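Local coordinates for protein nicotinate-nucleotide pyrophosphorylase (Ehrlichia chaffeensis, PDB 3L0G) that probably catalyses the conversion of quinolinate and phosphoribosyl pyrophosphate to nicotinate mononucleotide, pyrophosphate and carbon dioxide, a step in NAD biosynthesis, at residues D138-T143 with N267-G272; D215-V220 with I241-D246. All coordinates share one frame; numbering follows the deposited sequence.

Contact 1. Residues D138-T143 with N267-G272; sequences DEVSGT and NIALTG
Thr143 forks over the methyl group of Ala269 and presents a different chemical group to it from each branch. Its CB stands 4.2 Å from Ala269 CB, at the edge of contact. Beyond CB, the hydroxyl branch comes closer, with OG1 3.7 Å from Ala269 CB, while the methyl branch puts CG2 3.9 Å from Ala269 CB and also 3.8 Å from Leu270 CD2. The side chains of Thr143 and Leu270 meet there nearly at right angles, so CD2 of the leucine rests across the threonine methyl at the more exposed border of the interface.

The hydroxyl that touches Ala269 is itself firmly held. A chi1 of 73° places OG1 between the backbone N and the carbonyl carbon and turns it back to Val140 O, to which it donates a hydrogen bond of 2.7 Å in the carbonyl plane. Thr143 N donates to the same Val140 O, closing the type II turn, and Val145 N donates to OG1, so the rotation of the threonine is well defined. On the buried side, Val140 CG1 lies 3.9 Å from Ala269 CB, so the alanine methyl touches both valine and threonine.

Two backbone carbonyls of the first segment, Glu139 O and Ser141 O, accept from Arg266 on helix 262-269, adding polar ties to this apolar packing. The contact joins the turn that leads from helix 116-139 to strand 146-148 with the end of helix 262-269, just ahead of strand 275-277. Those two strands are parallel neighbours in the sheet, and Ile268 and Thr271, in the second segment, rest against helix 238-248.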
loop_
_atom_site.group_PDB
_atom_site.type_symbol
_atom_site.label_atom_id
_atom_site.label_comp_id
_atom_site.label_asym_id
_atom_site.label_seq_id
_atom_site.Cartn_x
_atom_site.Cartn_y
_atom_site.Cartn_z
ATOM N N ASP C 138 -9.560 14.240 -30.137
ATOM C CA ASP C 138 -10.346 14.373 -31.370
ATOM C C ASP C 138 -10.246 15.733 -32.050
ATOM O O ASP C 138 -10.255 15.820 -33.242
ATOM C CB ASP C 138 -11.821 14.027 -31.093
ATOM C CG ASP C 138 -12.031 12.535 -30.912
ATOM O OD1 ASP C 138 -11.122 11.742 -31.243
ATOM O OD2 ASP C 138 -13.094 12.133 -30.454
ATOM N N GLU C 139 -10.131 16.780 -31.262
ATOM C CA GLU C 139 -10.176 18.136 -31.727
ATOM C C GLU C 139 -8.850 18.563 -32.322
ATOM O O GLU C 139 -8.812 19.538 -33.079
ATOM C CB GLU C 139 -10.608 19.037 -30.549
ATOM C CG GLU C 139 -10.707 20.529 -30.786
ATOM C CD GLU C 139 -11.667 20.896 -31.896
ATOM O OE1 GLU C 139 -12.535 20.074 -32.283
ATOM O OE2 GLU C 139 -11.526 22.015 -32.377
ATOM N N VAL C 140 -7.764 17.850 -31.997
ATOM C CA VAL C 140 -6.478 18.091 -32.647
ATOM C C VAL C 140 -6.199 17.057 -33.759
ATOM O O VAL C 140 -5.085 17.013 -34.290
ATOM C CB VAL C 140 -5.300 18.187 -31.604
ATOM C CG1 VAL C 140 -5.668 19.163 -30.474
ATOM C CG2 VAL C 140 -4.935 16.820 -31.005
ATOM N N SER C 141 -7.202 16.258 -34.142
ATOM C CA SER C 141 -7.020 15.255 -35.192
ATOM C C SER C 141 -6.519 15.863 -36.502
ATOM O O SER C 141 -6.906 16.967 -36.868
ATOM C CB SER C 141 -8.328 14.522 -35.483
ATOM O OG SER C 141 -8.106 13.494 -36.435
ATOM N N GLY C 142 -5.679 15.123 -37.215
ATOM C CA GLY C 142 -5.086 15.606 -38.466
ATOM C C GLY C 142 -3.989 16.638 -38.280
ATOM O O GLY C 142 -3.580 17.279 -39.257
ATOM N N THR C 143 -3.536 16.835 -37.037
ATOM C CA THR C 143 -2.260 17.507 -36.749
ATOM C C THR C 143 -1.327 16.453 -36.171
ATOM O O THR C 143 -1.758 15.342 -35.835
ATOM C CB THR C 143 -2.410 18.666 -35.722
ATOM O OG1 THR C 143 -2.632 18.137 -34.403
ATOM C CG2 THR C 143 -3.552 19.596 -36.100
ATOM N N ASN C 267 -6.413 25.549 -32.522
ATOM C CA ASN C 267 -5.593 26.685 -32.941
ATOM C C ASN C 267 -4.151 26.533 -32.488
ATOM O O ASN C 267 -3.227 26.812 -33.247
ATOM C CB ASN C 267 -6.139 27.999 -32.375
ATOM C CG ASN C 267 -7.406 28.458 -33.057
ATOM O OD1 ASN C 267 -8.273 29.063 -32.407
ATOM N ND2 ASN C 267 -7.528 28.191 -34.366
ATOM N N ILE C 268 -3.969 26.094 -31.245
ATOM C CA ILE C 268 -2.633 25.848 -30.714
ATOM C C ILE C 268 -1.983 24.720 -31.515
ATOM O O ILE C 268 -0.811 24.832 -31.889
ATOM C CB ILE C 268 -2.657 25.552 -29.204
ATOM C CG1 ILE C 268 -3.107 26.821 -28.445
ATOM C CG2 ILE C 268 -1.270 25.066 -28.706
ATOM C CD1 ILE C 268 -3.209 26.648 -26.972
ATOM N N ALA C 269 -2.745 23.666 -31.826
ATOM C CA ALA C 269 -2.179 22.502 -32.514
ATOM C C ALA C 269 -1.647 22.849 -33.908
ATOM O O ALA C 269 -0.649 22.299 -34.325
ATOM C CB ALA C 269 -3.178 21.349 -32.585
ATOM N N LEU C 270 -2.314 23.762 -34.609
ATOM C CA LEU C 270 -1.930 24.124 -35.983
ATOM C C LEU C 270 -0.674 25.002 -36.075
ATOM O O LEU C 270 -0.196 25.240 -37.175
ATOM C CB LEU C 270 -3.082 24.833 -36.707
ATOM C CG LEU C 270 -4.383 24.053 -36.895
ATOM C CD1 LEU C 270 -5.485 25.026 -37.328
ATOM C CD2 LEU C 270 -4.199 22.912 -37.894
ATOM N N THR C 271 -0.172 25.506 -34.941
ATOM C CA THR C 271 1.067 26.287 -34.914
ATOM C C THR C 271 2.271 25.408 -35.279
ATOM O O THR C 271 3.267 25.916 -35.779
ATOM C CB THR C 271 1.344 26.934 -33.524
ATOM O OG1 THR C 271 1.534 25.912 -32.542
ATOM C CG2 THR C 271 0.213 27.863 -33.097
ATOM N N GLY C 272 2.176 24.094 -35.047
ATOM C CA GLY C 272 3.284 23.155 -35.362
ATOM C C GLY C 272 4.092 22.665 -34.147
ATOM O O GLY C 272 5.214 22.138 -34.284
#

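Contact 2. Residues D215-V220 with I241-D246; sequences DNISQV and IKKAVD
Gln219 N donates to Asn216 OD1 over 2.8 Å, with an N-H...acceptor angle of 159°, and makes Asn216 the N-cap of helix 217-225. The side chain of Gln219 folds back in turn, its OE1 accepting from Asp215 N at 2.9 Å. Together these bonds fix the start of the helix and with it Ile217, the first helical residue, whose side chain makes the contact with helix 238-248.

The interface itself is apolar, and Ile217 CD1 does most of the touching. With chi1 at -77°, CG1 stands beside the backbone N, and the chain bends again at chi2 to bring CD1 onto the backbone of the other helix. There CD1 lies 3.8 Å from Ala244 N and 4.1 Å from Ala244 CB. On the solvent side it meets Lys243 CG at 3.8 Å. The lysine side chain crosses the isoleucine at about a right angle; its CB and CG form the wall, and a bend at chi2 leads the amino end away.

Deeper in, Val220 also faces helix 238-248, packing on Val248, just past the segment, while Ile217 reaches Ile247. Strand 230-234 runs between these helices in the chain, and its Leu233 touches both Val220 and Ala244. The contact therefore pairs the helices of two successive beta-alpha units on the same face of the parallel sheet, in the C-terminal domain.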
loop_
_atom_site.group_PDB
_atom_site.type_symbol
_atom_site.label_atom_id
_atom_site.label_comp_id
_atom_site.label_asym_id
_atom_site.label_seq_id
_atom_site.Cartn_x
_atom_site.Cartn_y
_atom_site.Cartn_z
ATOM N N ASP C 215 8.861 30.664 -20.060
ATOM C CA ASP C 215 7.695 31.526 -20.182
ATOM C C ASP C 215 7.887 32.790 -20.991
ATOM O O ASP C 215 6.998 33.613 -21.020
ATOM C CB ASP C 215 7.019 31.800 -18.835
ATOM C CG ASP C 215 7.922 32.409 -17.838
ATOM O OD1 ASP C 215 8.987 32.942 -18.229
ATOM O OD2 ASP C 215 7.557 32.341 -16.634
ATOM N N ASN C 216 9.014 32.920 -21.694
ATOM C CA ASN C 216 9.131 33.959 -22.722
ATOM C C ASN C 216 10.102 33.552 -23.798
ATOM O O ASN C 216 10.744 32.492 -23.710
ATOM C CB ASN C 216 9.497 35.317 -22.102
ATOM C CG ASN C 216 10.853 35.300 -21.419
ATOM O OD1 ASN C 216 11.795 34.703 -21.919
ATOM N ND2 ASN C 216 10.947 35.941 -20.272
ATOM N N ILE C 217 10.218 34.378 -24.833
ATOM C CA ILE C 217 11.005 34.008 -25.996
ATOM C C ILE C 217 12.515 34.004 -25.680
ATOM O O ILE C 217 13.289 33.162 -26.198
ATOM C CB ILE C 217 10.677 34.957 -27.172
ATOM C CG1 ILE C 217 9.328 34.551 -27.791
ATOM C CG2 ILE C 217 11.809 34.993 -28.208
ATOM C CD1 ILE C 217 9.296 33.184 -28.422
ATOM N N SER C 218 12.933 34.951 -24.853
ATOM C CA SER C 218 14.314 34.980 -24.382
ATOM C C SER C 218 14.712 33.638 -23.738
ATOM O O SER C 218 15.768 33.108 -24.021
ATOM C CB SER C 218 14.507 36.130 -23.378
ATOM O OG SER C 218 15.853 36.137 -22.896
ATOM N N GLN C 219 13.853 33.066 -22.906
ATOM C CA GLN C 219 14.166 31.765 -22.288
ATOM C C GLN C 219 14.168 30.621 -23.273
ATOM O O GLN C 219 14.975 29.708 -23.157
ATOM C CB GLN C 219 13.210 31.482 -21.135
ATOM C CG GLN C 219 13.424 32.416 -19.954
ATOM C CD GLN C 219 12.545 32.073 -18.795
ATOM O OE1 GLN C 219 11.393 31.686 -18.981
ATOM N NE2 GLN C 219 13.081 32.183 -17.582
ATOM N N VAL C 220 13.300 30.683 -24.277
ATOM C CA VAL C 220 13.362 29.740 -25.378
ATOM C C VAL C 220 14.705 29.849 -26.143
ATOM O O VAL C 220 15.373 28.843 -26.396
ATOM C CB VAL C 220 12.214 29.945 -26.364
ATOM C CG1 VAL C 220 12.431 29.083 -27.575
ATOM C CG2 VAL C 220 10.840 29.632 -25.695
ATOM N N ILE C 241 3.723 31.578 -29.156
ATOM C CA ILE C 241 3.876 30.182 -29.505
ATOM C C ILE C 241 4.327 30.106 -30.963
ATOM O O ILE C 241 5.256 29.367 -31.294
ATOM C CB ILE C 241 2.594 29.368 -29.248
ATOM C CG1 ILE C 241 2.340 29.254 -27.745
ATOM C CG2 ILE C 241 2.715 27.937 -29.862
ATOM C CD1 ILE C 241 0.920 28.851 -27.387
ATOM N N LYS C 242 3.686 30.890 -31.827
ATOM C CA LYS C 242 4.053 30.888 -33.243
ATOM C C LYS C 242 5.481 31.383 -33.416
ATOM O O LYS C 242 6.213 30.852 -34.220
ATOM C CB LYS C 242 3.090 31.719 -34.090
ATOM C CG LYS C 242 1.725 31.044 -34.309
ATOM C CD LYS C 242 0.763 31.979 -35.100
ATOM C CE LYS C 242 -0.578 31.275 -35.429
ATOM N NZ LYS C 242 -1.490 32.156 -36.257
ATOM N N LYS C 243 5.895 32.369 -32.628
ATOM C CA LYS C 243 7.281 32.845 -32.721
ATOM C C LYS C 243 8.260 31.776 -32.277
ATOM O O LYS C 243 9.342 31.659 -32.844
ATOM C CB LYS C 243 7.466 34.117 -31.894
ATOM C CG LYS C 243 8.850 34.687 -31.857
ATOM C CD LYS C 243 9.104 35.503 -33.085
ATOM C CE LYS C 243 10.596 35.826 -33.281
ATOM N NZ LYS C 243 10.738 36.790 -34.401
ATOM N N ALA C 244 7.897 31.018 -31.239
ATOM C CA ALA C 244 8.772 29.987 -30.715
ATOM C C ALA C 244 8.979 28.892 -31.746
ATOM O O ALA C 244 10.101 28.494 -31.995
ATOM C CB ALA C 244 8.210 29.398 -29.411
ATOM N N VAL C 245 7.894 28.422 -32.355
ATOM C CA VAL C 245 7.965 27.371 -33.366
ATOM C C VAL C 245 8.955 27.790 -34.450
ATOM O O VAL C 245 9.800 26.997 -34.869
ATOM C CB VAL C 245 6.588 27.073 -34.002
ATOM C CG1 VAL C 245 6.723 26.160 -35.215
ATOM C CG2 VAL C 245 5.630 26.448 -32.976
ATOM N N ASP C 246 8.871 29.045 -34.876
ATOM C CA ASP C 246 9.753 29.555 -35.914
ATOM C C ASP C 246 11.223 29.543 -35.495
ATOM O O ASP C 246 12.101 29.106 -36.239
ATOM C CB ASP C 246 9.356 30.976 -36.263
ATOM C CG ASP C 246 10.125 31.497 -37.420
ATOM O OD1 ASP C 246 9.902 30.987 -38.533
ATOM O OD2 ASP C 246 10.962 32.391 -37.201
#

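Overall arrangement
The two contacts lie about 18 Å apart between centres, both in the packing of helices and turns around the parallel strands of the C-terminal domain. Contact 2 pairs successive helices along the chain, whereas contact 1 brings together parts more than 120 residues apart, next to the first and last strands of the parallel sheet in chain order. Helix 238-248 links them: its other side receives Thr271, whose OG1 lies 3.6 Å from Ile241 CG2 and whose O lies 3.5 Å from Val245 CG1. Contact 1 sits where strands begin; in relatives with this alpha/beta barrel the active site opens at the strands' carboxyl ends.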